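Local coordinates for putative endo-1,4-beta-xylanase (Bacteroides thetaiotaomicron VPI-5482, PDB 5MSX), which probably hydrolyses O-glycosidic bonds in plant pectin as a family 43 arabinofuranosidase, and carries a calcium-binding F5/8 type C domain, at residues I210-Y215 against Y227-V232; F158-G163 against F204-G209; D244-T249 against G299-V304; Y198-I203 against L214-G219. All blocks are in the same frame, centred on the assembly; numbering follows the deposited sequence.

Overall arrangement
Contacts 1, 3 and 4 all use one four-stranded antiparallel blade of the family 43 beta-propeller, and contact 2 ties that blade to strand 156-159 of the preceding one. Contact 1 is the central hairpin; its centre lies about 11 Å from that of contact 2, and Tyr211 joins them by bonding Asp160. Contact 3, centred about 13 Å from contact 1, lies at the outer edge, where Tyr212 and Tyr227 bond to residues 299-304. Contact 4 shares Leu214 and Tyr215 with contact 1 and holds Glu200, the predicted proton donor, whose side chain is about 3 Å from that of Asp154. A bound calcium ion lies about 5 Å from Gly201 of contact 4.

Contact 1. Residues I210-Y215 against Y227-V232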
# COMPACT_ATOMS: atom_id res chain seq x y z
N ILE C 210 12.43 -21.25 -8.86
CA ILE C 210 13.38 -21.62 -7.82
C ILE C 210 13.79 -20.36 -7.04
O ILE C 210 14.12 -19.33 -7.63
CB ILE C 210 14.61 -22.33 -8.42
CG1 ILE C 210 14.17 -23.51 -9.30
CG2 ILE C 210 15.57 -22.79 -7.32
CD1 ILE C 210 15.32 -24.28 -9.96
N TYR C 211 13.74 -20.48 -5.72
CA TYR C 211 14.17 -19.46 -4.78
C TYR C 211 15.63 -19.70 -4.41
O TYR C 211 16.01 -20.82 -4.10
CB TYR C 211 13.30 -19.53 -3.52
CG TYR C 211 11.82 -19.27 -3.70
CD1 TYR C 211 11.33 -17.98 -3.96
CD2 TYR C 211 10.89 -20.29 -3.55
CE1 TYR C 211 9.98 -17.74 -4.09
CE2 TYR C 211 9.53 -20.06 -3.70
CZ TYR C 211 9.08 -18.79 -3.95
OH TYR C 211 7.72 -18.56 -4.05
N TYR C 212 16.44 -18.64 -4.49
CA TYR C 212 17.89 -18.67 -4.25
C TYR C 212 18.24 -17.79 -3.07
O TYR C 212 17.95 -16.60 -3.08
CB TYR C 212 18.65 -18.19 -5.48
CG TYR C 212 18.51 -19.10 -6.67
CD1 TYR C 212 17.46 -18.95 -7.59
CD2 TYR C 212 19.39 -20.15 -6.86
CE1 TYR C 212 17.32 -19.80 -8.68
CE2 TYR C 212 19.24 -21.02 -7.94
CZ TYR C 212 18.22 -20.82 -8.85
OH TYR C 212 18.07 -21.70 -9.93
N TYR C 213 18.84 -18.39 -2.04
CA TYR C 213 19.33 -17.67 -0.88
C TYR C 213 20.86 -17.76 -0.84
O TYR C 213 21.41 -18.82 -0.54
CB TYR C 213 18.73 -18.23 0.43
CG TYR C 213 19.26 -17.51 1.62
CD1 TYR C 213 18.87 -16.22 1.86
CD2 TYR C 213 20.20 -18.09 2.47
CE1 TYR C 213 19.41 -15.50 2.89
CE2 TYR C 213 20.74 -17.38 3.53
CZ TYR C 213 20.35 -16.08 3.73
OH TYR C 213 20.83 -15.33 4.77
N LEU C 214 21.51 -16.65 -1.11
CA LEU C 214 22.97 -16.53 -1.10
C LEU C 214 23.36 -15.78 0.16
O LEU C 214 22.72 -14.78 0.49
CB LEU C 214 23.48 -15.72 -2.32
CG LEU C 214 23.45 -16.35 -3.72
CD1 LEU C 214 22.08 -16.82 -4.14
CD2 LEU C 214 23.98 -15.33 -4.72
N TYR C 215 24.41 -16.25 0.82
CA TYR C 215 24.84 -15.70 2.09
C TYR C 215 26.38 -15.68 2.16
O TYR C 215 27.04 -16.56 1.61
CB TYR C 215 24.21 -16.54 3.22
CG TYR C 215 24.62 -18.00 3.25
CD1 TYR C 215 24.01 -18.94 2.43
CD2 TYR C 215 25.63 -18.44 4.10
CE1 TYR C 215 24.42 -20.26 2.43
CE2 TYR C 215 26.04 -19.77 4.12
CZ TYR C 215 25.44 -20.67 3.30
OH TYR C 215 25.86 -21.98 3.32
N TYR C 227 25.45 -20.65 -1.06
CA TYR C 227 24.00 -20.56 -1.29
C TYR C 227 23.28 -21.88 -1.04
O TYR C 227 23.90 -22.93 -0.93
CB TYR C 227 23.67 -20.03 -2.70
CG TYR C 227 23.67 -21.08 -3.76
CD1 TYR C 227 24.86 -21.68 -4.17
CD2 TYR C 227 22.48 -21.52 -4.36
CE1 TYR C 227 24.89 -22.65 -5.15
CE2 TYR C 227 22.51 -22.50 -5.35
CZ TYR C 227 23.72 -23.05 -5.74
OH TYR C 227 23.76 -24.03 -6.73
N VAL C 228 21.97 -21.74 -0.88
CA VAL C 228 20.99 -22.80 -0.83
C VAL C 228 19.78 -22.43 -1.71
O VAL C 228 19.62 -21.27 -2.13
CB VAL C 228 20.51 -23.08 0.63
CG1 VAL C 228 21.66 -23.60 1.46
CG2 VAL C 228 19.89 -21.86 1.31
N MET C 229 18.96 -23.43 -2.01
CA MET C 229 17.83 -23.29 -2.96
C MET C 229 16.58 -23.89 -2.38
O MET C 229 16.65 -24.88 -1.65
CB MET C 229 18.08 -24.08 -4.22
CG MET C 229 19.07 -23.49 -5.15
SD MET C 229 19.46 -24.71 -6.44
CE MET C 229 20.22 -26.03 -5.55
N SER C 230 15.43 -23.32 -2.75
CA SER C 230 14.16 -23.93 -2.42
C SER C 230 13.20 -23.85 -3.58
O SER C 230 13.17 -22.85 -4.31
CB SER C 230 13.53 -23.22 -1.25
OG SER C 230 12.22 -23.74 -1.06
N ARG C 231 12.41 -24.90 -3.71
CA ARG C 231 11.26 -24.92 -4.60
C ARG C 231 9.95 -24.79 -3.84
O ARG C 231 8.91 -24.97 -4.44
CB ARG C 231 11.23 -26.23 -5.40
CG ARG C 231 12.46 -26.45 -6.25
CD ARG C 231 12.53 -27.86 -6.79
NE ARG C 231 12.94 -27.81 -8.18
CZ ARG C 231 14.18 -27.91 -8.63
NH1 ARG C 231 15.22 -28.10 -7.81
NH2 ARG C 231 14.39 -27.83 -9.95
N VAL C 232 9.98 -24.47 -2.55
CA VAL C 232 8.76 -24.40 -1.76
C VAL C 232 8.38 -22.96 -1.48
O VAL C 232 7.35 -22.52 -1.93
CB VAL C 232 8.90 -25.18 -0.41
CG1 VAL C 232 7.64 -25.03 0.44
CG2 VAL C 232 9.18 -26.65 -0.68
O HOH W 1 25.46 -23.63 1.16
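Strands 210-215 and 227-230 run antiparallel, their axes 4.8 Å apart at closest approach and their directions 162° apart, and form the central hairpin of a blade in the five-bladed beta-propeller of family 43. The hydrogen-bonded pairs Tyr211-Ser230 and Tyr213-Val228 alternate with the non-hydrogen-bonded pairs Tyr212-Met229 and Leu214-Tyr227; Tyr211 N to Ser230 O, at 2.8 Å, is the shortest of four backbone bonds. On the face bearing Tyr212 and Met229 these two side chains lie alongside each other, Tyr212 CE2 3.7 Å from Met229 CG, and the sulfur stands obliquely to the ring in a Met-aromatic contact. Next to them, Leu214 CG leans on Tyr227 CB at 3.8 Å. The hydroxyls of Tyr212 and Tyr227 reach past the hairpin to Gly299 O and Ile301 N. At the end of the hairpin, Ile210 has CG1 beside its backbone N (chi1 -53°) and an extended CD1 that lies over one face of the Arg231 guanidinium, 3.7 Å from Arg231 NH2. An alanine here would lose the CD1 methyl over that face and is likely to leave the arginine end less restrained. On the other face Tyr213 CB packs against Val228 CG2. A single water closes the far end, accepting from Tyr215 OH and donating to Tyr227 O, each 2.7 Å away.

Contact 2. Residues F158-G163 against F204-G209. With EDO (1,2-ethanediol), chain X.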
# COMPACT_ATOMS: atom_id res chain seq x y z
N PHE C 158 12.44 -9.07 -0.64
CA PHE C 158 11.86 -9.85 -1.73
C PHE C 158 10.32 -9.71 -1.75
O PHE C 158 9.68 -9.84 -0.71
CB PHE C 158 12.22 -11.31 -1.60
CG PHE C 158 11.61 -12.18 -2.66
CD1 PHE C 158 12.03 -12.07 -4.00
CD2 PHE C 158 10.60 -13.10 -2.34
CE1 PHE C 158 11.47 -12.88 -4.98
CE2 PHE C 158 10.02 -13.91 -3.33
CZ PHE C 158 10.46 -13.79 -4.65
N VAL C 159 9.73 -9.47 -2.93
CA VAL C 159 8.24 -9.50 -3.07
C VAL C 159 7.87 -10.66 -3.99
O VAL C 159 8.29 -10.68 -5.14
CB VAL C 159 7.67 -8.18 -3.62
CG1 VAL C 159 6.14 -8.19 -3.61
CG2 VAL C 159 8.19 -6.99 -2.82
N ASP C 160 7.10 -11.62 -3.50
CA ASP C 160 6.80 -12.82 -4.28
C ASP C 160 5.66 -12.51 -5.28
O ASP C 160 5.04 -11.42 -5.23
CB ASP C 160 6.48 -14.01 -3.35
CG ASP C 160 6.82 -15.37 -3.94
OD1 ASP C 160 7.16 -15.48 -5.15
OD2 ASP C 160 6.77 -16.35 -3.16
N ASP C 161 5.42 -13.44 -6.21
CA ASP C 161 4.43 -13.28 -7.29
C ASP C 161 3.00 -13.00 -6.74
O ASP C 161 2.24 -12.27 -7.36
CB ASP C 161 4.42 -14.49 -8.24
CG ASP C 161 5.73 -14.62 -9.05
OD1 ASP C 161 6.09 -13.69 -9.81
OD2 ASP C 161 6.42 -15.67 -8.95
N ASP C 162 2.69 -13.55 -5.57
CA ASP C 162 1.42 -13.29 -4.88
C ASP C 162 1.35 -12.00 -4.06
O ASP C 162 0.37 -11.76 -3.36
CB ASP C 162 1.05 -14.47 -3.98
CG ASP C 162 1.94 -14.62 -2.75
OD1 ASP C 162 2.95 -13.88 -2.55
OD2 ASP C 162 1.61 -15.53 -1.99
N GLY C 163 2.40 -11.18 -4.10
CA GLY C 163 2.42 -9.93 -3.34
C GLY C 163 3.01 -10.02 -1.94
O GLY C 163 3.21 -8.98 -1.31
N PHE C 204 18.79 -12.47 -2.20
CA PHE C 204 17.68 -13.39 -2.46
C PHE C 204 17.02 -13.03 -3.78
O PHE C 204 16.75 -11.83 -4.06
CB PHE C 204 16.64 -13.35 -1.33
CG PHE C 204 15.58 -14.39 -1.47
CD1 PHE C 204 14.44 -14.14 -2.23
CD2 PHE C 204 15.71 -15.63 -0.86
CE1 PHE C 204 13.45 -15.11 -2.37
CE2 PHE C 204 14.75 -16.60 -1.00
CZ PHE C 204 13.60 -16.33 -1.76
N PHE C 205 16.74 -14.05 -4.58
CA PHE C 205 15.99 -13.89 -5.81
C PHE C 205 15.31 -15.20 -6.24
O PHE C 205 15.66 -16.30 -5.78
CB PHE C 205 16.86 -13.33 -6.94
CG PHE C 205 17.95 -14.25 -7.37
CD1 PHE C 205 19.17 -14.25 -6.71
CD2 PHE C 205 17.76 -15.14 -8.43
CE1 PHE C 205 20.19 -15.12 -7.12
CE2 PHE C 205 18.77 -16.03 -8.80
CZ PHE C 205 19.97 -16.02 -8.13
N LYS C 206 14.34 -15.04 -7.14
CA LYS C 206 13.56 -16.13 -7.67
C LYS C 206 13.80 -16.21 -9.18
O LYS C 206 13.66 -15.21 -9.86
CB LYS C 206 12.08 -15.89 -7.41
CG LYS C 206 11.18 -17.07 -7.80
CD LYS C 206 9.71 -16.72 -7.61
CE LYS C 206 8.83 -17.96 -7.55
NZ LYS C 206 7.46 -17.48 -7.22
N ARG C 207 14.11 -17.39 -9.70
CA ARG C 207 14.26 -17.59 -11.14
C ARG C 207 13.63 -18.92 -11.57
O ARG C 207 14.01 -19.98 -11.05
CB ARG C 207 15.73 -17.56 -11.53
CG ARG C 207 16.00 -17.92 -13.00
CD ARG C 207 17.47 -17.82 -13.31
NE ARG C 207 17.83 -18.14 -14.70
CZ ARG C 207 17.98 -19.38 -15.18
NH1 ARG C 207 17.74 -20.47 -14.44
NH2 ARG C 207 18.36 -19.53 -16.44
N LYS C 208 12.69 -18.86 -12.52
CA LYS C 208 12.02 -20.06 -13.07
C LYS C 208 11.49 -20.98 -11.99
O LYS C 208 11.78 -22.17 -11.98
CB LYS C 208 12.98 -20.81 -14.01
CG LYS C 208 13.36 -19.97 -15.21
CD LYS C 208 14.34 -20.66 -16.13
CE LYS C 208 14.64 -19.73 -17.31
NZ LYS C 208 15.27 -20.44 -18.46
N GLY C 209 10.77 -20.41 -11.03
CA GLY C 209 10.20 -21.16 -9.92
C GLY C 209 11.13 -21.60 -8.80
O GLY C 209 10.67 -22.27 -7.88
C1 EDO X . 9.71 -12.75 -8.52
O1 EDO X . 11.07 -12.44 -8.82
C2 EDO X . 8.98 -11.44 -8.27
O2 EDO X . 7.67 -11.69 -7.75
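Phe158 and Phe204 each swing CG away from the backbone N (chi1 178° for Phe158), and from segments whose touching parts run 14° apart in direction this brings the two rings together. There they form a T-shaped pair: the CD1-CE1 edge of Phe204 comes down on the face of Phe158, CE1 over its centre, with centroids 4.7 Å apart and planes at 65°. The contact is close, Phe204 CD1 lying 3.5 Å from Phe158 CG. Two residues on, Lys206 is extended along its whole length; its CB rests 3.8 Å from Phe158 CZ, and its ammonium reaches two carboxylates. Lys206 NZ bonds Asp160 OD1 at 2.9 Å on the syn lone pair and Asp161 OD2 at 2.7 Å on the anti side, a salt-bridge network with one cation between two anions. Asp160 OD1 also accepts from the backbone N of Asp161, 2.9 Å away, while its OD2 is taken by Tyr211 OH, so the carboxylate is fixed through both oxygens. The acids sit at the start of a type I turn closed by Gly163 N to Asp160 O. A 1,2-ethanediol from the crystallisation liquor, probably, donates O2 to Val159 O at 2.9 Å. Phe168 stacks on Phe204 as well, and the whole is the interface of successive propeller blades, an aromatic pair with a salt-bridge network beside it.

Contact 3. Residues D244-T249 against G299-V304. With EDO (1,2-ethanediol), chain B; EDO (1,2-ethanediol), chain D.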
# COMPACT_ATOMS: atom_id res chain seq x y z
N ASP C 244 28.30 -25.60 -3.60
CA ASP C 244 27.58 -24.48 -2.96
C ASP C 244 28.40 -23.16 -2.78
O ASP C 244 27.82 -22.14 -2.42
CB ASP C 244 26.94 -24.93 -1.62
CG ASP C 244 27.99 -25.17 -0.50
OD1 ASP C 244 29.14 -25.57 -0.82
OD2 ASP C 244 27.66 -24.94 0.70
N ILE C 245 29.71 -23.18 -3.04
CA ILE C 245 30.52 -21.97 -2.96
C ILE C 245 30.55 -21.31 -4.33
O ILE C 245 31.10 -21.84 -5.28
CB ILE C 245 31.96 -22.25 -2.50
CG1 ILE C 245 31.98 -22.86 -1.09
CG2 ILE C 245 32.78 -20.97 -2.53
CD1 ILE C 245 31.81 -21.89 0.06
N ILE C 246 29.96 -20.13 -4.43
CA ILE C 246 29.84 -19.49 -5.72
C ILE C 246 30.82 -18.35 -5.96
O ILE C 246 31.01 -18.00 -7.09
CB ILE C 246 28.40 -19.12 -6.08
CG1 ILE C 246 27.82 -18.11 -5.11
CG2 ILE C 246 27.54 -20.38 -6.14
CD1 ILE C 246 26.35 -17.87 -5.35
N SER C 247 31.42 -17.77 -4.92
CA SER C 247 32.50 -16.80 -5.08
C SER C 247 33.51 -17.02 -4.00
O SER C 247 33.15 -17.31 -2.87
CB SER C 247 32.01 -15.35 -5.06
OG SER C 247 31.62 -14.91 -3.78
N THR C 248 34.78 -16.94 -4.38
CA THR C 248 35.89 -17.17 -3.47
C THR C 248 37.17 -16.56 -4.06
O THR C 248 37.22 -16.32 -5.26
CB THR C 248 36.09 -18.69 -3.18
OG1 THR C 248 37.01 -18.84 -2.10
CG2 THR C 248 36.63 -19.47 -4.42
N THR C 249 38.17 -16.31 -3.23
CA THR C 249 39.46 -15.79 -3.70
C THR C 249 40.00 -16.60 -4.89
O THR C 249 39.94 -17.84 -4.89
CB THR C 249 40.49 -15.74 -2.55
OG1 THR C 249 40.11 -14.70 -1.64
CG2 THR C 249 41.96 -15.48 -3.08
N GLY C 299 19.02 -25.75 -12.51
CA GLY C 299 18.85 -24.58 -11.66
C GLY C 299 20.02 -24.29 -10.74
O GLY C 299 20.00 -23.24 -10.10
N THR C 300 21.03 -25.16 -10.64
CA THR C 300 22.17 -24.85 -9.76
C THR C 300 22.96 -23.68 -10.34
O THR C 300 23.01 -23.53 -11.57
CB THR C 300 23.16 -26.02 -9.53
OG1 THR C 300 23.53 -26.60 -10.77
CG2 THR C 300 22.58 -27.05 -8.59
N ILE C 301 23.54 -22.86 -9.47
CA ILE C 301 24.37 -21.71 -9.88
C ILE C 301 25.77 -22.20 -10.20
O ILE C 301 26.38 -22.96 -9.41
CB ILE C 301 24.45 -20.63 -8.77
CG1 ILE C 301 23.07 -20.03 -8.49
CG2 ILE C 301 25.42 -19.53 -9.16
CD1 ILE C 301 23.00 -19.20 -7.22
N ARG C 302 26.31 -21.77 -11.34
CA ARG C 302 27.70 -22.09 -11.68
C ARG C 302 28.62 -21.16 -10.89
O ARG C 302 28.39 -19.95 -10.91
CB ARG C 302 27.95 -21.95 -13.17
CG ARG C 302 27.08 -22.89 -14.04
CD ARG C 302 27.45 -22.86 -15.53
NE ARG C 302 28.88 -23.05 -15.74
CZ ARG C 302 29.55 -24.18 -15.52
NH1 ARG C 302 28.93 -25.29 -15.12
NH2 ARG C 302 30.86 -24.19 -15.71
N PRO C 303 29.64 -21.71 -10.20
CA PRO C 303 30.56 -20.80 -9.48
C PRO C 303 31.06 -19.69 -10.40
O PRO C 303 31.39 -19.95 -11.56
CB PRO C 303 31.69 -21.74 -9.03
CG PRO C 303 31.02 -23.05 -8.86
CD PRO C 303 29.94 -23.12 -9.92
N VAL C 304 31.08 -18.47 -9.89
CA VAL C 304 31.32 -17.30 -10.74
C VAL C 304 32.78 -17.22 -11.16
O VAL C 304 33.65 -17.39 -10.35
CB VAL C 304 30.94 -15.98 -10.02
CG1 VAL C 304 31.25 -14.78 -10.91
CG2 VAL C 304 29.46 -16.01 -9.66
C1 EDO B . 28.96 -18.31 -14.10
O1 EDO B . 28.47 -18.05 -12.76
C2 EDO B . 30.36 -17.85 -14.46
O2 EDO B . 30.55 -16.42 -14.26
C1 EDO D . 33.05 -26.96 -2.66
O1 EDO D . 32.88 -27.80 -3.80
C2 EDO D . 31.80 -26.12 -2.52
O2 EDO D . 31.53 -25.37 -3.72
O HOH W 2 34.37 -18.03 -7.63
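Ile246 and Val304 meet through a backbone hydrogen bond: Val304 N donates to Ile246 O at 2.8 Å, nearly straight (168° at the hydrogen) and in the carbonyl plane. The same oxygen is flanked by Val304 CG2, 3.6 Å away, so the carbonyl is closely surrounded on the loop side. The tight part is the isoleucine pair. Ile246 places CG1 between its backbone N and carbonyl carbon (chi1 63°), which leaves CG2 to face Ile301; the two CG2 methyls, of Ile246 and Ile301, stand 3.8 Å apart, and farther in Ile246 CD1 comes within 4.1 Å of Ile301 CD1. Leu214, on strand 210-217 of the same blade, touches both isoleucines, and Leu293 adds to the cover of Ile301 and Val304. Toward the outside the fit is looser and wetter. Pro303 meets backbone here, its CG 3.8 Å from Ile245 O, and a water donates to Val304 O at 2.9 Å while making just a weak bond to Ile246 O. Two 1,2-ethanediol molecules, probably from the crystallisation liquor, hold backbone groups at two separate places: by Arg302, O1 of one donates to Arg302 O at 2.7 Å, and by Ile245, O2 of the other accepts from Ile245 N at 2.9 Å. Ile246 and Ser247 both face Tyr225, a classic beta bulge in the weakly bonded strand 245-247. The contact thus seals the outer edge of a propeller blade with the irregular loop that follows strand 287-293, away from the annotated sites.

Contact 4. Residues Y198-I203 against L214-G219; sequences YSEGPI and LYTIGG
The backbone N and O of Glu200 are both bonded by Thr216, through its hydroxyl and its backbone N, which pins the loop of the predicted proton donor to a propeller-blade strand at the active site. Among backbone bonds, Thr216 N donates to Glu200 O at 3.2 Å, and the antiparallel hydrogen-bonded pair Ile203-Leu214, where strand 203-207 begins, is bonded in both directions at 2.9 Å (Ile203 N to Leu214 O and Leu214 N to Ile203 O). Side-chain hydroxyls add the rest. Thr216 OG1, turned between its backbone N and carbonyl carbon (chi1 73°), accepts from Glu200 N at 2.9 Å, and Ser199 OG donates to Thr216 O at 2.8 Å, on a lone pair. The Thr216 hydroxyl also donates to a water that in turn donates to Tyr198 O and Gly218 O. A valine in place of Thr216 would probably leave Glu200 N without its acceptor and take one of the water's three partners. Within the loop, Tyr198 OH donates to Glu200 OE1 at 2.8 Å from above the carboxylate plane. The main apolar contact is Ile203 CB against Leu214 CB, 3.9 Å apart. Asp154, close beside Glu200, accepts from Gly201 N, Tyr225 OH of strand 224-230 bonds Gly201 O, and strand 261-264 packs its Val263 on Ile203 and Leu214.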
# COMPACT_ATOMS: atom_id res chain seq x y z
N TYR C 198 29.67 -17.17 10.95
CA TYR C 198 29.10 -15.84 10.83
C TYR C 198 28.80 -15.47 9.36
O TYR C 198 29.68 -15.54 8.49
CB TYR C 198 30.03 -14.78 11.42
CG TYR C 198 29.48 -13.40 11.20
CD1 TYR C 198 28.33 -12.98 11.85
CD2 TYR C 198 30.08 -12.52 10.29
CE1 TYR C 198 27.78 -11.72 11.62
CE2 TYR C 198 29.54 -11.26 10.05
CZ TYR C 198 28.40 -10.87 10.73
OH TYR C 198 27.89 -9.62 10.49
N SER C 199 27.57 -15.00 9.12
CA SER C 199 27.12 -14.64 7.78
C SER C 199 26.42 -13.30 7.73
O SER C 199 25.68 -12.90 8.67
CB SER C 199 26.17 -15.71 7.25
OG SER C 199 25.58 -15.30 6.02
N GLU C 200 26.62 -12.61 6.61
CA GLU C 200 25.96 -11.32 6.38
C GLU C 200 25.64 -11.15 4.89
O GLU C 200 25.66 -12.12 4.15
CB GLU C 200 26.82 -10.19 6.95
CG GLU C 200 28.16 -9.96 6.28
CD GLU C 200 29.06 -8.96 7.05
OE1 GLU C 200 28.63 -8.42 8.10
OE2 GLU C 200 30.21 -8.69 6.61
N GLY C 201 25.32 -9.94 4.47
CA GLY C 201 25.10 -9.65 3.04
C GLY C 201 24.19 -10.61 2.28
O GLY C 201 24.52 -11.00 1.17
N PRO C 202 23.03 -10.95 2.85
CA PRO C 202 22.13 -11.86 2.09
C PRO C 202 21.69 -11.29 0.73
O PRO C 202 21.51 -10.11 0.59
CB PRO C 202 20.92 -12.03 3.03
CG PRO C 202 20.99 -10.86 3.97
CD PRO C 202 22.43 -10.52 4.13
N ILE C 203 21.59 -12.17 -0.25
CA ILE C 203 21.04 -11.88 -1.55
C ILE C 203 19.97 -12.90 -1.75
O ILE C 203 20.20 -14.06 -1.46
CB ILE C 203 22.12 -12.05 -2.67
CG1 ILE C 203 23.23 -10.99 -2.49
CG2 ILE C 203 21.50 -12.06 -4.09
CD1 ILE C 203 24.47 -11.26 -3.38
N LEU C 214 21.51 -16.65 -1.11
CA LEU C 214 22.97 -16.53 -1.10
C LEU C 214 23.36 -15.78 0.16
O LEU C 214 22.72 -14.78 0.49
CB LEU C 214 23.48 -15.72 -2.32
CG LEU C 214 23.45 -16.35 -3.72
CD1 LEU C 214 22.08 -16.82 -4.14
CD2 LEU C 214 23.98 -15.33 -4.72
N TYR C 215 24.41 -16.25 0.82
CA TYR C 215 24.84 -15.70 2.09
C TYR C 215 26.38 -15.68 2.16
O TYR C 215 27.04 -16.56 1.61
CB TYR C 215 24.21 -16.54 3.22
CG TYR C 215 24.62 -18.00 3.25
CD1 TYR C 215 24.01 -18.94 2.43
CD2 TYR C 215 25.63 -18.44 4.10
CE1 TYR C 215 24.42 -20.26 2.43
CE2 TYR C 215 26.04 -19.77 4.12
CZ TYR C 215 25.44 -20.67 3.30
OH TYR C 215 25.86 -21.98 3.32
N THR C 216 26.95 -14.67 2.79
CA THR C 216 28.41 -14.62 2.95
C THR C 216 28.89 -15.49 4.08
O THR C 216 28.13 -15.80 5.02
CB THR C 216 28.99 -13.19 3.20
OG1 THR C 216 28.68 -12.71 4.54
CG2 THR C 216 28.51 -12.24 2.15
N ILE C 217 30.13 -15.94 3.91
CA ILE C 217 30.93 -16.63 4.90
C ILE C 217 32.32 -15.92 4.96
O ILE C 217 32.80 -15.45 3.93
CB ILE C 217 31.05 -18.10 4.47
CG1 ILE C 217 29.73 -18.84 4.70
CG2 ILE C 217 32.19 -18.83 5.15
CD1 ILE C 217 29.09 -18.57 6.05
N GLY C 218 32.95 -15.88 6.14
CA GLY C 218 34.26 -15.23 6.30
C GLY C 218 34.17 -13.73 6.27
O GLY C 218 33.10 -13.13 6.41
N GLY C 219 35.32 -13.11 6.07
CA GLY C 219 35.46 -11.66 6.00
C GLY C 219 36.86 -11.34 5.45
O GLY C 219 37.70 -12.23 5.36
O HOH W 3 30.48 -13.27 6.51
O HOH W 4 32.27 -15.99 8.87